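PDB 4FO0: actin-related protein 8 from Homo sapiens, which binds ATP with low basal ATPase activity, belongs to the INO80 chromatin-remodelling complex, and is required to recruit INO80 to sites of DNA damage. Local coordinates for residues Leu570-Gln574 with Arg575-Arg579; Ser471-Gly475 with Lys476-Leu480. All blocks are in the same frame, centred on the assembly; numbering follows the deposited sequence.

Overall arrangement
Both contacts are local, each within one continuous run of ten residues, and both lie in the C-terminal part of the actin-family chain. Contact 2 (471-480) comes first in sequence, just after the unmodelled residues 380-470. It joins a short helical turn to helix 480-489, beside strand 375-377. Contact 1 (570-579) starts the helix that follows strand 572-573, which pairs with strand 229-234 in a different sheet. The two do not touch: their centres are 39 Å apart and their nearest atoms about 27 Å. Contact 1 is the more peripheral, its centre 31 Å from that of the chain, against 20 Å for contact 2. Both lie away from the annotated ATP-binding residues.

Contact 1. Residues Leu570-Gln574 with Arg575-Arg579; sequences LWIYQ and REWQR
Tyr-573 and Glu-576 meet at the N-terminus of helix 574-580, where strand 572-573 runs straight into the helix. Tyr-573 is the N-cap residue. The carboxylate of Glu-576, in the third helix position, turns back to the cap backbone, as in the backbone half of a capping box. OE2 of Glu-576 accepts N-H of Tyr-573 at 2.9 Å, and the bond is almost straight at 173°. The donor comes from above the carboxylate plane, 42° out of it. CG of Glu-576 lies anti to its carbonyl carbon (chi1 -45°), and the extended chain beyond it carries OE2 back to N of Tyr-573. The two side chains run side by side, pointing the same way. OE2 sits at the edge of the tyrosine ring, 3.8 Å from CD2 of Tyr-573. Arg-588 forms a salt bridge with the same oxygen and also bonds O of Trp-571. OE2 is thus shared by the cap N-H and Arg-588. With an alanine in place of Glu-576, N-H of Tyr-573 would probably lose its acceptor and Arg-588 its salt-bridge mate.

The strand pairs with strand 229-234 of the actin-fold sheet through backbone bonds between Ile-572 and Ile-230. Two successive helical bonds open the helix: N of Trp-577 to O of Tyr-573 at 3.0 Å and N of Gln-578 to O of Gln-574 at 2.8 Å. CG of Trp-577 is anti to its backbone N, which turns the indole toward helix 211-225. There NE1 bonds OD1 of Asn-219. Methyl CG2 of Ile-572 approaches the indole obliquely, 4.4 Å from CE3 of Trp-577.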
loop_
_atom_site.group_PDB
_atom_site.type_symbol
_atom_site.label_atom_id
_atom_site.label_comp_id
_atom_site.label_asym_id
_atom_site.label_seq_id
_atom_site.Cartn_x
_atom_site.Cartn_y
_atom_site.Cartn_z
ATOM N N LEU A 570 -19.566 14.170 14.555
ATOM C CA LEU A 570 -19.022 14.076 13.203
ATOM C C LEU A 570 -19.974 13.412 12.218
ATOM O O LEU A 570 -19.936 13.713 11.034
ATOM C CB LEU A 570 -17.676 13.350 13.201
ATOM C CG LEU A 570 -16.552 13.991 14.026
ATOM C CD1 LEU A 570 -15.264 13.171 13.955
ATOM C CD2 LEU A 570 -16.298 15.419 13.584
ATOM N N TRP A 571 -20.837 12.526 12.711
ATOM C CA TRP A 571 -21.714 11.744 11.834
ATOM C C TRP A 571 -22.519 12.585 10.862
ATOM O O TRP A 571 -23.141 13.575 11.239
ATOM C CB TRP A 571 -22.651 10.842 12.641
ATOM C CG TRP A 571 -21.913 9.874 13.491
ATOM C CD1 TRP A 571 -21.728 9.945 14.834
ATOM C CD2 TRP A 571 -21.222 8.699 13.050
ATOM N NE1 TRP A 571 -20.976 8.877 15.267
ATOM C CE2 TRP A 571 -20.653 8.096 14.191
ATOM C CE3 TRP A 571 -21.029 8.099 11.806
ATOM C CZ2 TRP A 571 -19.902 6.924 14.123
ATOM C CZ3 TRP A 571 -20.290 6.931 11.741
ATOM C CH2 TRP A 571 -19.732 6.359 12.890
ATOM N N ILE A 572 -22.496 12.183 9.601
ATOM C CA ILE A 572 -23.370 12.775 8.611
ATOM C C ILE A 572 -24.386 11.723 8.251
ATOM O O ILE A 572 -24.018 10.605 7.894
ATOM C CB ILE A 572 -22.608 13.186 7.354
ATOM C CG1 ILE A 572 -21.578 14.269 7.685
ATOM C CG2 ILE A 572 -23.575 13.664 6.289
ATOM C CD1 ILE A 572 -20.701 14.657 6.511
ATOM N N TYR A 573 -25.664 12.076 8.347
ATOM C CA TYR A 573 -26.735 11.107 8.156
ATOM C C TYR A 573 -27.384 11.228 6.799
ATOM O O TYR A 573 -27.299 12.269 6.146
ATOM C CB TYR A 573 -27.771 11.216 9.285
ATOM C CG TYR A 573 -27.194 10.816 10.627
ATOM C CD1 TYR A 573 -27.145 9.475 11.007
ATOM C CD2 TYR A 573 -26.656 11.771 11.497
ATOM C CE1 TYR A 573 -26.593 9.087 12.232
ATOM C CE2 TYR A 573 -26.101 11.396 12.726
ATOM C CZ TYR A 573 -26.077 10.050 13.086
ATOM O OH TYR A 573 -25.536 9.654 14.290
ATOM N N GLN A 574 -28.030 10.143 6.383
ATOM C CA GLN A 574 -28.638 10.059 5.062
ATOM C C GLN A 574 -29.432 11.282 4.641
ATOM O O GLN A 574 -29.232 11.807 3.541
ATOM C CB GLN A 574 -29.550 8.854 4.980
ATOM C CG GLN A 574 -28.855 7.544 4.804
ATOM C CD GLN A 574 -29.761 6.534 4.128
ATOM O OE1 GLN A 574 -30.532 6.884 3.232
ATOM N NE2 GLN A 574 -29.684 5.279 4.557
ATOM N N ARG A 575 -30.350 11.728 5.493
ATOM C CA ARG A 575 -31.257 12.785 5.075
ATOM C C ARG A 575 -30.570 14.137 4.971
ATOM O O ARG A 575 -30.853 14.910 4.056
ATOM C CB ARG A 575 -32.512 12.852 5.943
ATOM C CG ARG A 575 -33.728 13.347 5.155
ATOM C CD ARG A 575 -35.029 13.101 5.896
ATOM N NE ARG A 575 -35.092 13.845 7.152
ATOM C CZ ARG A 575 -36.087 14.658 7.491
ATOM N NH1 ARG A 575 -37.114 14.836 6.669
ATOM N NH2 ARG A 575 -36.057 15.291 8.657
ATOM N N GLU A 576 -29.649 14.415 5.886
ATOM C CA GLU A 576 -28.839 15.625 5.763
ATOM C C GLU A 576 -28.063 15.607 4.446
ATOM O O GLU A 576 -27.850 16.643 3.814
ATOM C CB GLU A 576 -27.876 15.759 6.939
ATOM C CG GLU A 576 -28.518 15.480 8.296
ATOM C CD GLU A 576 -27.494 15.336 9.420
ATOM O OE1 GLU A 576 -27.793 15.755 10.558
ATOM O OE2 GLU A 576 -26.392 14.800 9.173
ATOM N N TRP A 577 -27.649 14.423 4.023
ATOM C CA TRP A 577 -26.927 14.300 2.782
ATOM C C TRP A 577 -27.825 14.506 1.605
ATOM O O TRP A 577 -27.541 15.339 0.727
ATOM C CB TRP A 577 -26.249 12.947 2.680
ATOM C CG TRP A 577 -25.401 12.845 1.447
ATOM C CD1 TRP A 577 -25.690 12.171 0.273
ATOM C CD2 TRP A 577 -24.101 13.472 1.214
ATOM N NE1 TRP A 577 -24.685 12.326 -0.636
ATOM C CE2 TRP A 577 -23.701 13.093 -0.135
ATOM C CE3 TRP A 577 -23.256 14.269 1.964
ATOM C CZ2 TRP A 577 -22.508 13.504 -0.686
ATOM C CZ3 TRP A 577 -22.056 14.679 1.397
ATOM C CH2 TRP A 577 -21.693 14.305 0.102
ATOM N N GLN A 578 -28.914 13.752 1.558
ATOM C CA GLN A 578 -29.875 13.868 0.476
ATOM C C GLN A 578 -30.266 15.318 0.273
ATOM O O GLN A 578 -30.504 15.758 -0.845
ATOM C CB GLN A 578 -31.115 13.041 0.791
ATOM C CG GLN A 578 -32.025 12.809 -0.397
ATOM C CD GLN A 578 -32.910 11.596 -0.212
ATOM O OE1 GLN A 578 -32.991 11.034 0.877
ATOM N NE2 GLN A 578 -33.580 11.186 -1.281
ATOM N N ARG A 579 -30.332 16.055 1.371
ATOM C CA ARG A 579 -30.778 17.435 1.349
ATOM C C ARG A 579 -29.659 18.359 0.903
ATOM O O ARG A 579 -29.753 19.001 -0.134
ATOM C CB ARG A 579 -31.262 17.848 2.735
ATOM C CG ARG A 579 -32.767 17.816 2.906
ATOM C CD ARG A 579 -33.246 19.040 3.665
ATOM N NE ARG A 579 -33.906 18.680 4.913
ATOM C CZ ARG A 579 -34.281 17.447 5.228
ATOM N NH1 ARG A 579 -34.059 16.450 4.386
ATOM N NH2 ARG A 579 -34.877 17.211 6.388
#

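Contact 2. Residues Ser471-Gly475 with Lys476-Leu480; sequences SLFEG and KALGL
Phe-473 and Leu-478 both place CG anti to the backbone N, with chi1 at -172° and -170°. This brings the end of the phenyl ring to one leucine methyl although the CB of Phe-473 points away from Lys-476 to Leu-480. CZ of Phe-473 lies 4.0 Å from CD2 of Leu-478. The methyl comes to the ring obliquely, and the two side chains cross at a slant. The ring of His-486, in the following helix, also meets the phenyl ring.

The backbone turn between them is loosely held. N of Lys-476 gives a weak bond to O of Leu-472, 3.5 Å long and bent to 140°. CB of Lys-476 lies 3.8 Å from the same O of Leu-472, while the rest of the lysine chain bends at chi2 and runs off from the turn. After this turn the chain is extended. Neighbouring parts of the chain hold it: O of Lys-476 accepts from OG1 of Thr-375, and O of Leu-478 is bonded to the hydroxyl of Tyr-278. Backbone bonds join Glu-474 to Met-374 and Thr-375, where strand 375-377 begins. Gly-479 takes the N-cap position of helix 480-489.

The arrangement is a surface connection between a short helical turn held by weak bonds and helix 480-489, beside strand 375-377 of the sheet of subdomain 3 of the actin fold.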
loop_
_atom_site.group_PDB
_atom_site.type_symbol
_atom_site.label_atom_id
_atom_site.label_comp_id
_atom_site.label_asym_id
_atom_site.label_seq_id
_atom_site.Cartn_x
_atom_site.Cartn_y
_atom_site.Cartn_z
ATOM N N SER A 471 5.648 21.353 -12.797
ATOM C CA SER A 471 6.668 21.769 -11.835
ATOM C C SER A 471 7.859 20.819 -11.831
ATOM O O SER A 471 7.723 19.627 -12.108
ATOM C CB SER A 471 6.084 21.871 -10.422
ATOM O OG SER A 471 7.062 22.321 -9.499
ATOM N N LEU A 472 9.029 21.354 -11.505
ATOM C CA LEU A 472 10.257 20.571 -11.522
ATOM C C LEU A 472 10.314 19.641 -10.315
ATOM O O LEU A 472 10.807 18.509 -10.387
ATOM C CB LEU A 472 11.472 21.502 -11.536
ATOM C CG LEU A 472 11.639 22.378 -12.784
ATOM C CD1 LEU A 472 10.330 23.104 -13.111
ATOM C CD2 LEU A 472 12.799 23.373 -12.626
ATOM N N PHE A 473 9.790 20.133 -9.201
ATOM C CA PHE A 473 9.798 19.382 -7.962
ATOM C C PHE A 473 8.874 18.164 -8.027
ATOM O O PHE A 473 9.110 17.163 -7.345
ATOM C CB PHE A 473 9.406 20.299 -6.808
ATOM C CG PHE A 473 9.557 19.672 -5.455
ATOM C CD1 PHE A 473 8.446 19.427 -4.660
ATOM C CD2 PHE A 473 10.812 19.324 -4.974
ATOM C CE1 PHE A 473 8.581 18.850 -3.406
ATOM C CE2 PHE A 473 10.956 18.746 -3.720
ATOM C CZ PHE A 473 9.839 18.509 -2.935
ATOM N N GLU A 474 7.831 18.243 -8.853
ATOM C CA GLU A 474 6.868 17.143 -8.984
ATOM C C GLU A 474 7.337 16.019 -9.918
ATOM O O GLU A 474 7.181 14.840 -9.598
ATOM C CB GLU A 474 5.506 17.662 -9.446
ATOM C CG GLU A 474 4.861 18.655 -8.499
ATOM C CD GLU A 474 3.885 19.575 -9.215
ATOM O OE1 GLU A 474 3.743 19.450 -10.453
ATOM O OE2 GLU A 474 3.263 20.425 -8.544
ATOM N N GLY A 475 7.906 16.388 -11.065
ATOM C CA GLY A 475 8.373 15.419 -12.049
ATOM C C GLY A 475 9.562 14.578 -11.605
ATOM O O GLY A 475 9.843 13.514 -12.185
ATOM N N LYS A 476 10.268 15.062 -10.584
ATOM C CA LYS A 476 11.372 14.310 -9.991
ATOM C C LYS A 476 10.915 13.538 -8.756
ATOM O O LYS A 476 10.173 14.049 -7.906
ATOM C CB LYS A 476 12.557 15.220 -9.662
ATOM C CG LYS A 476 13.458 14.695 -8.558
ATOM C CD LYS A 476 14.899 14.519 -9.021
ATOM C CE LYS A 476 15.792 14.067 -7.864
ATOM N NZ LYS A 476 17.212 13.844 -8.274
ATOM N N ALA A 477 11.348 12.289 -8.673
ATOM C CA ALA A 477 10.931 11.449 -7.571
ATOM C C ALA A 477 11.862 11.690 -6.396
ATOM O O ALA A 477 13.080 11.810 -6.550
ATOM C CB ALA A 477 10.901 9.974 -7.973
ATOM N N LEU A 478 11.254 11.748 -5.223
ATOM C CA LEU A 478 11.898 12.156 -3.998
ATOM C C LEU A 478 12.036 10.951 -3.083
ATOM O O LEU A 478 11.054 10.268 -2.796
ATOM C CB LEU A 478 11.025 13.224 -3.333
ATOM C CG LEU A 478 11.603 13.965 -2.150
ATOM C CD1 LEU A 478 12.790 14.748 -2.634
ATOM C CD2 LEU A 478 10.551 14.867 -1.561
ATOM N N GLY A 479 13.251 10.681 -2.628
ATOM C CA GLY A 479 13.480 9.549 -1.752
ATOM C C GLY A 479 12.726 9.663 -0.438
ATOM O O GLY A 479 12.417 10.750 0.050
ATOM N N LEU A 480 12.432 8.519 0.151
ATOM C CA LEU A 480 11.604 8.479 1.339
ATOM C C LEU A 480 12.151 9.360 2.487
ATOM O O LEU A 480 11.413 10.136 3.085
ATOM C CB LEU A 480 11.417 7.026 1.755
ATOM C CG LEU A 480 10.546 6.752 2.970
ATOM C CD1 LEU A 480 9.221 7.442 2.811
ATOM C CD2 LEU A 480 10.362 5.255 3.115
#